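Local structure of transcarboxylase 5S subunit (Propionibacterium freudenreichii subsp. shermanii, 1RQB) at residues G110-F122 with R421-Q433. The protein transfers the carboxyl group from the biotin of the 1.3S subunit to pyruvate, forming oxaloacetate with the help of a cobalt ion. Numbering follows the deposited sequence.
Sequences GYRHYNDEVVDRF and RPADLLPPEWEKQ
Glu429 turns its carboxylate to Arg112 and the backbone N of Asn115. From CB, CG lies between the backbone N and the carbonyl carbon (chi1 58°), and the extended chain beyond it runs into segment 110-122. CG packs on Val118 CG2 at 3.5 Å, and CD sits near the same methyl. OE1 accepts from Asn115 N at 3.1 Å, a nearly straight bond on the anti side, tilted out of the carboxylate plane, and on its syn side from Arg112 NH1. OE2 takes the shorter arm of this end-on salt bridge, 2.7 Å from Arg112 NH2, and also accepts from Gln433 NE2. Carboxylate and guanidinium are nearly coplanar, 10° apart, and Tyr114 CE2 covers one guanidinium face. A glutamine here would probably leave the Arg112 charge without its mate and put an amide N-H against donors.

Glu429 holds the N-cap position of helix 430-437; Glu117 OE2 accepts from Trp430 N, its first residue, at 2.8 Å from above the carboxylate plane. Arg121 lays its guanidinium flat on the Trp430 indole, planes 7° apart, a cation-pi stack. At the other end of the contact, Arg421 grips Asp116 end-on, NH1 to OD1 at 2.9 Å, and Asp424 side-on.

These bonds join TIM-barrel helix 116-128, whose Phe122 touches strand 99-103 and which packs beside helix 144-155, to the carboxylase-domain segment, with helix 447-455 against Tyr114 and Trp430.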
ATOM      1  N   GLY A 110      13.614 -13.130 -25.499  1.00 19.76           N
ATOM      2  CA  GLY A 110      13.012 -14.291 -26.125  1.00 21.07           C
ATOM      3  C   GLY A 110      12.639 -15.484 -25.268  1.00 19.71           C
ATOM      4  O   GLY A 110      12.593 -15.404 -24.043  1.00 24.61           O
ATOM      5  N   TYR A 111      12.442 -16.611 -25.944  1.00 22.62           N
ATOM      6  CA  TYR A 111      11.956 -17.851 -25.320  1.00 23.63           C
ATOM      7  C   TYR A 111      13.051 -18.902 -25.129  1.00 21.70           C
ATOM      8  O   TYR A 111      12.766 -19.974 -24.598  1.00 19.66           O
ATOM      9  CB  TYR A 111      10.850 -18.423 -26.216  1.00 26.29           C
ATOM     10  CG  TYR A 111      11.375 -18.913 -27.557  1.00 31.00           C
ATOM     11  CD1 TYR A 111      11.630 -20.269 -27.778  1.00 34.29           C
ATOM     12  CD2 TYR A 111      11.679 -18.016 -28.581  1.00 34.15           C
ATOM     13  CE1 TYR A 111      12.177 -20.717 -28.978  1.00 33.66           C
ATOM     14  CE2 TYR A 111      12.231 -18.453 -29.790  1.00 35.88           C
ATOM     15  CZ  TYR A 111      12.479 -19.803 -29.981  1.00 36.36           C
ATOM     16  OH  TYR A 111      13.048 -20.233 -31.163  1.00 33.74           O
ATOM     17  N   ARG A 112      14.287 -18.642 -25.553  1.00 17.75           N
ATOM     18  CA  ARG A 112      15.345 -19.649 -25.384  1.00 17.78           C
ATOM     19  C   ARG A 112      16.717 -18.975 -25.346  1.00 15.00           C
ATOM     20  O   ARG A 112      16.847 -17.768 -25.545  1.00 17.64           O
ATOM     21  CB  ARG A 112      15.363 -20.628 -26.563  1.00 20.17           C
ATOM     22  CG  ARG A 112      15.662 -19.943 -27.910  1.00 16.91           C
ATOM     23  CD  ARG A 112      15.759 -20.933 -29.058  1.00 24.17           C
ATOM     24  NE  ARG A 112      15.889 -20.276 -30.361  1.00 22.23           N
ATOM     25  CZ  ARG A 112      17.033 -19.897 -30.925  1.00 23.65           C
ATOM     26  NH1 ARG A 112      18.189 -20.101 -30.309  1.00 20.16           N
ATOM     27  NH2 ARG A 112      17.015 -19.327 -32.127  1.00 23.46           N
ATOM     28  N   HIS A 113      17.741 -19.773 -25.080  1.00 13.13           N
ATOM     29  CA  HIS A 113      19.107 -19.237 -25.106  1.00 15.82           C
ATOM     30  C   HIS A 113      19.486 -19.042 -26.575  1.00 16.73           C
ATOM     31  O   HIS A 113      19.133 -19.864 -27.420  1.00 18.92           O
ATOM     32  CB  HIS A 113      20.092 -20.218 -24.461  1.00 19.18           C
ATOM     33  CG  HIS A 113      19.979 -20.296 -22.973  1.00 22.33           C
ATOM     34  ND1 HIS A 113      21.081 -20.307 -22.145  1.00 26.52           N
ATOM     35  CD2 HIS A 113      18.898 -20.346 -22.159  1.00 29.00           C
ATOM     36  CE1 HIS A 113      20.683 -20.355 -20.885  1.00 26.16           C
ATOM     37  NE2 HIS A 113      19.363 -20.379 -20.867  1.00 24.70           N
ATOM     38  N   TYR A 114      20.170 -17.946 -26.878  1.00 13.26           N
ATOM     39  CA  TYR A 114      20.602 -17.691 -28.260  1.00 17.03           C
ATOM     40  C   TYR A 114      22.127 -17.773 -28.342  1.00 17.84           C
ATOM     41  O   TYR A 114      22.830 -17.646 -27.340  1.00 12.36           O
ATOM     42  CB  TYR A 114      20.170 -16.297 -28.725  1.00 16.65           C
ATOM     43  CG  TYR A 114      18.681 -16.150 -28.839  1.00 16.97           C
ATOM     44  CD1 TYR A 114      17.911 -15.797 -27.733  1.00 15.29           C
ATOM     45  CD2 TYR A 114      18.031 -16.446 -30.032  1.00 18.45           C
ATOM     46  CE1 TYR A 114      16.527 -15.749 -27.814  1.00 16.95           C
ATOM     47  CE2 TYR A 114      16.649 -16.411 -30.124  1.00 17.21           C
ATOM     48  CZ  TYR A 114      15.903 -16.063 -29.011  1.00 19.84           C
ATOM     49  OH  TYR A 114      14.537 -16.061 -29.084  1.00 21.00           O
ATOM     50  N   ASN A 115      22.615 -17.996 -29.559  1.00 18.50           N
ATOM     51  CA  ASN A 115      24.063 -18.015 -29.805  1.00 18.56           C
ATOM     52  C   ASN A 115      24.594 -16.619 -29.473  1.00 17.39           C
ATOM     53  O   ASN A 115      23.884 -15.624 -29.610  1.00 16.30           O
ATOM     54  CB  ASN A 115      24.340 -18.385 -31.274  1.00 19.82           C
ATOM     55  CG  ASN A 115      25.774 -18.111 -31.692  1.00 21.11           C
ATOM     56  OD1 ASN A 115      26.115 -16.986 -32.049  1.00 23.34           O
ATOM     57  ND2 ASN A 115      26.627 -19.138 -31.644  1.00 22.35           N
ATOM     58  N   ASP A 116      25.843 -16.559 -29.032  1.00 18.00           N
ATOM     59  CA  ASP A 116      26.491 -15.305 -28.623  1.00 19.48           C
ATOM     60  C   ASP A 116      26.349 -14.188 -29.659  1.00 22.05           C
ATOM     61  O   ASP A 116      26.235 -13.021 -29.285  1.00 19.29           O
ATOM     62  CB  ASP A 116      27.981 -15.540 -28.324  1.00 18.39           C
ATOM     63  CG  ASP A 116      28.214 -16.237 -26.975  1.00 26.77           C
ATOM     64  OD1 ASP A 116      27.289 -16.243 -26.125  1.00 20.63           O
ATOM     65  OD2 ASP A 116      29.333 -16.767 -26.755  1.00 25.11           O
ATOM     66  N   GLU A 117      26.348 -14.513 -30.951  1.00 18.45           N
ATOM     67  CA  GLU A 117      26.273 -13.467 -31.983  1.00 22.54           C
ATOM     68  C   GLU A 117      24.919 -12.756 -31.961  1.00 19.81           C
ATOM     69  O   GLU A 117      24.838 -11.568 -32.272  1.00 19.34           O
ATOM     70  CB  GLU A 117      26.498 -14.043 -33.384  1.00 28.17           C
ATOM     71  CG  GLU A 117      25.348 -14.894 -33.886  1.00 35.53           C
ATOM     72  CD  GLU A 117      25.640 -15.575 -35.213  1.00 36.43           C
ATOM     73  OE1 GLU A 117      26.472 -15.066 -36.000  1.00 32.62           O
ATOM     74  OE2 GLU A 117      25.013 -16.619 -35.469  1.00 38.39           O
ATOM     75  N   VAL A 118      23.848 -13.474 -31.643  1.00 17.86           N
ATOM     76  CA  VAL A 118      22.525 -12.834 -31.593  1.00 16.36           C
ATOM     77  C   VAL A 118      22.483 -11.869 -30.404  1.00 13.63           C
ATOM     78  O   VAL A 118      21.937 -10.770 -30.494  1.00 15.65           O
ATOM     79  CB  VAL A 118      21.398 -13.869 -31.434  1.00 18.99           C
ATOM     80  CG1 VAL A 118      20.026 -13.160 -31.446  1.00 15.92           C
ATOM     81  CG2 VAL A 118      21.471 -14.888 -32.560  1.00 20.07           C
ATOM     82  N   VAL A 119      23.068 -12.285 -29.286  1.00 14.17           N
ATOM     83  CA  VAL A 119      23.115 -11.430 -28.090  1.00 17.63           C
ATOM     84  C   VAL A 119      23.910 -10.166 -28.421  1.00 21.77           C
ATOM     85  O   VAL A 119      23.512  -9.055 -28.075  1.00 16.48           O
ATOM     86  CB  VAL A 119      23.777 -12.183 -26.906  1.00 17.99           C
ATOM     87  CG1 VAL A 119      23.946 -11.256 -25.712  1.00 20.40           C
ATOM     88  CG2 VAL A 119      22.934 -13.397 -26.521  1.00 19.19           C
ATOM     89  N   ASP A 120      25.033 -10.331 -29.122  1.00 19.40           N
ATOM     90  CA  ASP A 120      25.873  -9.180 -29.482  1.00 22.11           C
ATOM     91  C   ASP A 120      25.078  -8.180 -30.325  1.00 21.02           C
ATOM     92  O   ASP A 120      25.102  -6.978 -30.063  1.00 18.36           O
ATOM     93  CB  ASP A 120      27.111  -9.612 -30.281  1.00 27.94           C
ATOM     94  CG  ASP A 120      28.269 -10.033 -29.393  1.00 39.77           C
ATOM     95  OD1 ASP A 120      28.594  -9.272 -28.448  1.00 44.97           O
ATOM     96  OD2 ASP A 120      28.864 -11.113 -29.642  1.00 40.96           O
ATOM     97  N   ARG A 121      24.383  -8.682 -31.338  1.00 15.75           N
ATOM     98  CA  ARG A 121      23.617  -7.805 -32.237  1.00 13.62           C
ATOM     99  C   ARG A 121      22.451  -7.121 -31.522  1.00 14.03           C
ATOM    100  O   ARG A 121      22.162  -5.959 -31.799  1.00 12.97           O
ATOM    101  CB  ARG A 121      23.098  -8.585 -33.436  1.00 18.24           C
ATOM    102  CG  ARG A 121      24.223  -9.002 -34.387  1.00 22.59           C
ATOM    103  CD  ARG A 121      23.669  -9.759 -35.562  1.00 29.51           C
ATOM    104  NE  ARG A 121      24.687 -10.078 -36.562  1.00 30.48           N
ATOM    105  CZ  ARG A 121      25.067  -9.252 -37.537  1.00 31.48           C
ATOM    106  NH1 ARG A 121      24.518  -8.048 -37.650  1.00 31.49           N
ATOM    107  NH2 ARG A 121      25.983  -9.639 -38.415  1.00 29.03           N
ATOM    108  N   PHE A 122      21.775  -7.826 -30.620  1.00 13.60           N
ATOM    109  CA  PHE A 122      20.632  -7.222 -29.918  1.00 13.12           C
ATOM    110  C   PHE A 122      21.112  -6.062 -29.044  1.00 13.60           C
ATOM    111  O   PHE A 122      20.547  -4.970 -29.062  1.00 14.34           O
ATOM    112  CB  PHE A 122      19.925  -8.244 -29.028  1.00 13.53           C
ATOM    113  CG  PHE A 122      18.703  -7.684 -28.327  1.00 15.48           C
ATOM    114  CD1 PHE A 122      17.444  -7.796 -28.903  1.00 15.83           C
ATOM    115  CD2 PHE A 122      18.829  -6.992 -27.119  1.00 17.77           C
ATOM    116  CE1 PHE A 122      16.309  -7.218 -28.295  1.00 15.64           C
ATOM    117  CE2 PHE A 122      17.698  -6.404 -26.495  1.00 15.66           C
ATOM    118  CZ  PHE A 122      16.439  -6.521 -27.089  1.00 12.55           C
ATOM    119  N   ARG A 421      27.946 -23.829 -19.616  1.00 20.44           N
ATOM    120  CA  ARG A 421      27.028 -22.805 -20.135  1.00 19.31           C
ATOM    121  C   ARG A 421      26.370 -23.336 -21.410  1.00 20.87           C
ATOM    122  O   ARG A 421      27.051 -23.705 -22.366  1.00 20.76           O
ATOM    123  CB  ARG A 421      27.811 -21.527 -20.446  1.00 20.36           C
ATOM    124  CG  ARG A 421      26.942 -20.329 -20.811  1.00 20.07           C
ATOM    125  CD  ARG A 421      27.800 -19.161 -21.278  1.00 19.47           C
ATOM    126  NE  ARG A 421      28.470 -19.502 -22.531  1.00 22.03           N
ATOM    127  CZ  ARG A 421      28.502 -18.708 -23.594  1.00 24.25           C
ATOM    128  NH1 ARG A 421      27.916 -17.516 -23.553  1.00 22.00           N
ATOM    129  NH2 ARG A 421      29.074 -19.124 -24.720  1.00 25.01           N
ATOM    130  N   PRO A 422      25.028 -23.372 -21.441  1.00 16.18           N
ATOM    131  CA  PRO A 422      24.279 -23.863 -22.599  1.00 17.38           C
ATOM    132  C   PRO A 422      24.638 -23.272 -23.964  1.00 21.12           C
ATOM    133  O   PRO A 422      24.715 -23.999 -24.954  1.00 19.74           O
ATOM    134  CB  PRO A 422      22.827 -23.567 -22.220  1.00 22.42           C
ATOM    135  CG  PRO A 422      22.835 -23.719 -20.737  1.00 17.52           C
ATOM    136  CD  PRO A 422      24.119 -23.045 -20.322  1.00 15.96           C
ATOM    137  N   ALA A 423      24.880 -21.965 -24.014  1.00 15.07           N
ATOM    138  CA  ALA A 423      25.170 -21.287 -25.287  1.00 17.74           C
ATOM    139  C   ALA A 423      26.482 -21.776 -25.904  1.00 17.21           C
ATOM    140  O   ALA A 423      26.741 -21.520 -27.078  1.00 19.51           O
ATOM    141  CB  ALA A 423      25.209 -19.775 -25.087  1.00 15.67           C
ATOM    142  N   ASP A 424      27.320 -22.447 -25.121  1.00 16.21           N
ATOM    143  CA  ASP A 424      28.588 -22.993 -25.632  1.00 19.96           C
ATOM    144  C   ASP A 424      28.300 -24.007 -26.742  1.00 20.60           C
ATOM    145  O   ASP A 424      29.130 -24.243 -27.618  1.00 22.52           O
ATOM    146  CB  ASP A 424      29.343 -23.739 -24.520  1.00 22.23           C
ATOM    147  CG  ASP A 424      30.180 -22.827 -23.646  1.00 29.41           C
ATOM    148  OD1 ASP A 424      29.919 -21.603 -23.621  1.00 27.36           O
ATOM    149  OD2 ASP A 424      31.099 -23.349 -22.964  1.00 29.65           O
ATOM    150  N   LEU A 425      27.116 -24.609 -26.701  1.00 20.43           N
ATOM    151  CA  LEU A 425      26.748 -25.657 -27.665  1.00 23.31           C
ATOM    152  C   LEU A 425      25.981 -25.098 -28.866  1.00 21.83           C
ATOM    153  O   LEU A 425      25.757 -25.822 -29.835  1.00 22.04           O
ATOM    154  CB  LEU A 425      25.853 -26.697 -26.986  1.00 26.14           C
ATOM    155  CG  LEU A 425      26.320 -27.324 -25.671  1.00 29.58           C
ATOM    156  CD1 LEU A 425      25.217 -28.227 -25.138  1.00 32.10           C
ATOM    157  CD2 LEU A 425      27.592 -28.116 -25.891  1.00 30.51           C
ATOM    158  N   LEU A 426      25.580 -23.832 -28.823  1.00 19.01           N
ATOM    159  CA  LEU A 426      24.765 -23.268 -29.910  1.00 20.04           C
ATOM    160  C   LEU A 426      25.626 -22.768 -31.072  1.00 21.26           C
ATOM    161  O   LEU A 426      26.569 -22.000 -30.889  1.00 19.49           O
ATOM    162  CB  LEU A 426      23.899 -22.124 -29.383  1.00 19.54           C
ATOM    163  CG  LEU A 426      22.957 -22.492 -28.235  1.00 20.82           C
ATOM    164  CD1 LEU A 426      22.282 -21.241 -27.712  1.00 21.49           C
ATOM    165  CD2 LEU A 426      21.921 -23.488 -28.718  1.00 21.29           C
ATOM    166  N   PRO A 427      25.278 -23.181 -32.296  1.00 20.92           N
ATOM    167  CA  PRO A 427      26.013 -22.777 -33.494  1.00 25.14           C
ATOM    168  C   PRO A 427      25.552 -21.402 -33.980  1.00 24.57           C
ATOM    169  O   PRO A 427      24.505 -20.907 -33.565  1.00 23.16           O
ATOM    170  CB  PRO A 427      25.647 -23.867 -34.489  1.00 24.39           C
ATOM    171  CG  PRO A 427      24.204 -24.086 -34.182  1.00 24.96           C
ATOM    172  CD  PRO A 427      24.179 -24.100 -32.648  1.00 22.87           C
ATOM    173  N   PRO A 428      26.340 -20.770 -34.861  1.00 27.30           N
ATOM    174  CA  PRO A 428      25.967 -19.451 -35.390  1.00 26.75           C
ATOM    175  C   PRO A 428      24.567 -19.594 -35.992  1.00 25.69           C
ATOM    176  O   PRO A 428      24.241 -20.637 -36.556  1.00 24.76           O
ATOM    177  CB  PRO A 428      27.040 -19.194 -36.441  1.00 27.78           C
ATOM    178  CG  PRO A 428      28.257 -19.855 -35.819  1.00 29.02           C
ATOM    179  CD  PRO A 428      27.694 -21.161 -35.301  1.00 26.94           C
ATOM    180  N   GLU A 429      23.732 -18.563 -35.878  1.00 24.72           N
ATOM    181  CA  GLU A 429      22.359 -18.672 -36.393  1.00 23.13           C
ATOM    182  C   GLU A 429      21.893 -17.374 -37.057  1.00 22.96           C
ATOM    183  O   GLU A 429      20.807 -17.333 -37.634  1.00 21.82           O
ATOM    184  CB  GLU A 429      21.408 -19.028 -35.235  1.00 26.08           C
ATOM    185  CG  GLU A 429      21.406 -18.019 -34.061  1.00 26.02           C
ATOM    186  CD  GLU A 429      20.370 -18.344 -32.971  1.00 26.36           C
ATOM    187  OE1 GLU A 429      20.747 -18.779 -31.856  1.00 20.76           O
ATOM    188  OE2 GLU A 429      19.163 -18.162 -33.230  1.00 27.00           O
ATOM    189  N   TRP A 430      22.695 -16.317 -37.006  1.00 22.11           N
ATOM    190  CA  TRP A 430      22.256 -15.033 -37.572  1.00 24.58           C
ATOM    191  C   TRP A 430      21.904 -15.142 -39.058  1.00 27.42           C
ATOM    192  O   TRP A 430      20.856 -14.657 -39.481  1.00 21.65           O
ATOM    193  CB  TRP A 430      23.309 -13.940 -37.366  1.00 22.81           C
ATOM    194  CG  TRP A 430      22.841 -12.593 -37.858  1.00 24.34           C
ATOM    195  CD1 TRP A 430      23.235 -11.950 -38.997  1.00 25.67           C
ATOM    196  CD2 TRP A 430      21.858 -11.743 -37.240  1.00 22.12           C
ATOM    197  NE1 TRP A 430      22.562 -10.755 -39.125  1.00 26.06           N
ATOM    198  CE2 TRP A 430      21.711 -10.605 -38.060  1.00 23.76           C
ATOM    199  CE3 TRP A 430      21.090 -11.837 -36.070  1.00 21.51           C
ATOM    200  CZ2 TRP A 430      20.824  -9.560 -37.750  1.00 22.14           C
ATOM    201  CZ3 TRP A 430      20.204 -10.796 -35.760  1.00 21.25           C
ATOM    202  CH2 TRP A 430      20.082  -9.677 -36.598  1.00 19.60           C
ATOM    203  N   GLU A 431      22.767 -15.755 -39.865  1.00 27.35           N
ATOM    204  CA  GLU A 431      22.485 -15.876 -41.303  1.00 30.48           C
ATOM    205  C   GLU A 431      21.178 -16.634 -41.548  1.00 29.63           C
ATOM    206  O   GLU A 431      20.384 -16.241 -42.402  1.00 30.39           O
ATOM    207  CB  GLU A 431      23.644 -16.558 -42.039  1.00 36.72           C
ATOM    208  CG  GLU A 431      24.602 -15.615 -42.785  1.00 46.14           C
ATOM    209  CD  GLU A 431      24.865 -14.283 -42.090  1.00 51.61           C
ATOM    210  OE1 GLU A 431      25.371 -14.282 -40.945  1.00 55.76           O
ATOM    211  OE2 GLU A 431      24.574 -13.231 -42.705  1.00 54.25           O
ATOM    212  N   LYS A 432      20.948 -17.709 -40.804  1.00 27.52           N
ATOM    213  CA  LYS A 432      19.722 -18.506 -40.955  1.00 26.23           C
ATOM    214  C   LYS A 432      18.494 -17.673 -40.577  1.00 27.89           C
ATOM    215  O   LYS A 432      17.462 -17.729 -41.245  1.00 22.95           O
ATOM    216  CB  LYS A 432      19.796 -19.745 -40.060  1.00 28.40           C
ATOM    217  CG  LYS A 432      18.528 -20.591 -40.033  1.00 39.88           C
ATOM    218  CD  LYS A 432      18.661 -21.733 -39.021  1.00 44.54           C
ATOM    219  CE  LYS A 432      17.382 -22.559 -38.902  1.00 47.02           C
ATOM    220  NZ  LYS A 432      17.015 -23.236 -40.178  1.00 53.37           N
ATOM    221  N   GLN A 433      18.598 -16.915 -39.488  1.00 23.68           N
ATOM    222  CA  GLN A 433      17.477 -16.080 -39.033  1.00 24.53           C
ATOM    223  C   GLN A 433      17.184 -15.002 -40.078  1.00 22.36           C
ATOM    224  O   GLN A 433      16.029 -14.761 -40.426  1.00 23.67           O
ATOM    225  CB  GLN A 433      17.809 -15.399 -37.698  1.00 26.59           C
ATOM    226  CG  GLN A 433      18.013 -16.336 -36.506  1.00 27.90           C
ATOM    227  CD  GLN A 433      16.740 -17.038 -36.084  1.00 31.10           C
ATOM    228  OE1 GLN A 433      15.645 -16.676 -36.512  1.00 31.56           O
ATOM    229  NE2 GLN A 433      16.874 -18.042 -35.227  1.00 36.83           N
TER
HETATM  230  O   HOH W   1      23.779 -19.925 -22.074  1.00 19.85           O
HETATM  231  O   HOH W   2      27.133 -19.011 -28.294  1.00 19.57           O
HETATM  232  O   HOH W   3      25.372 -16.876 -38.781  1.00 35.39           O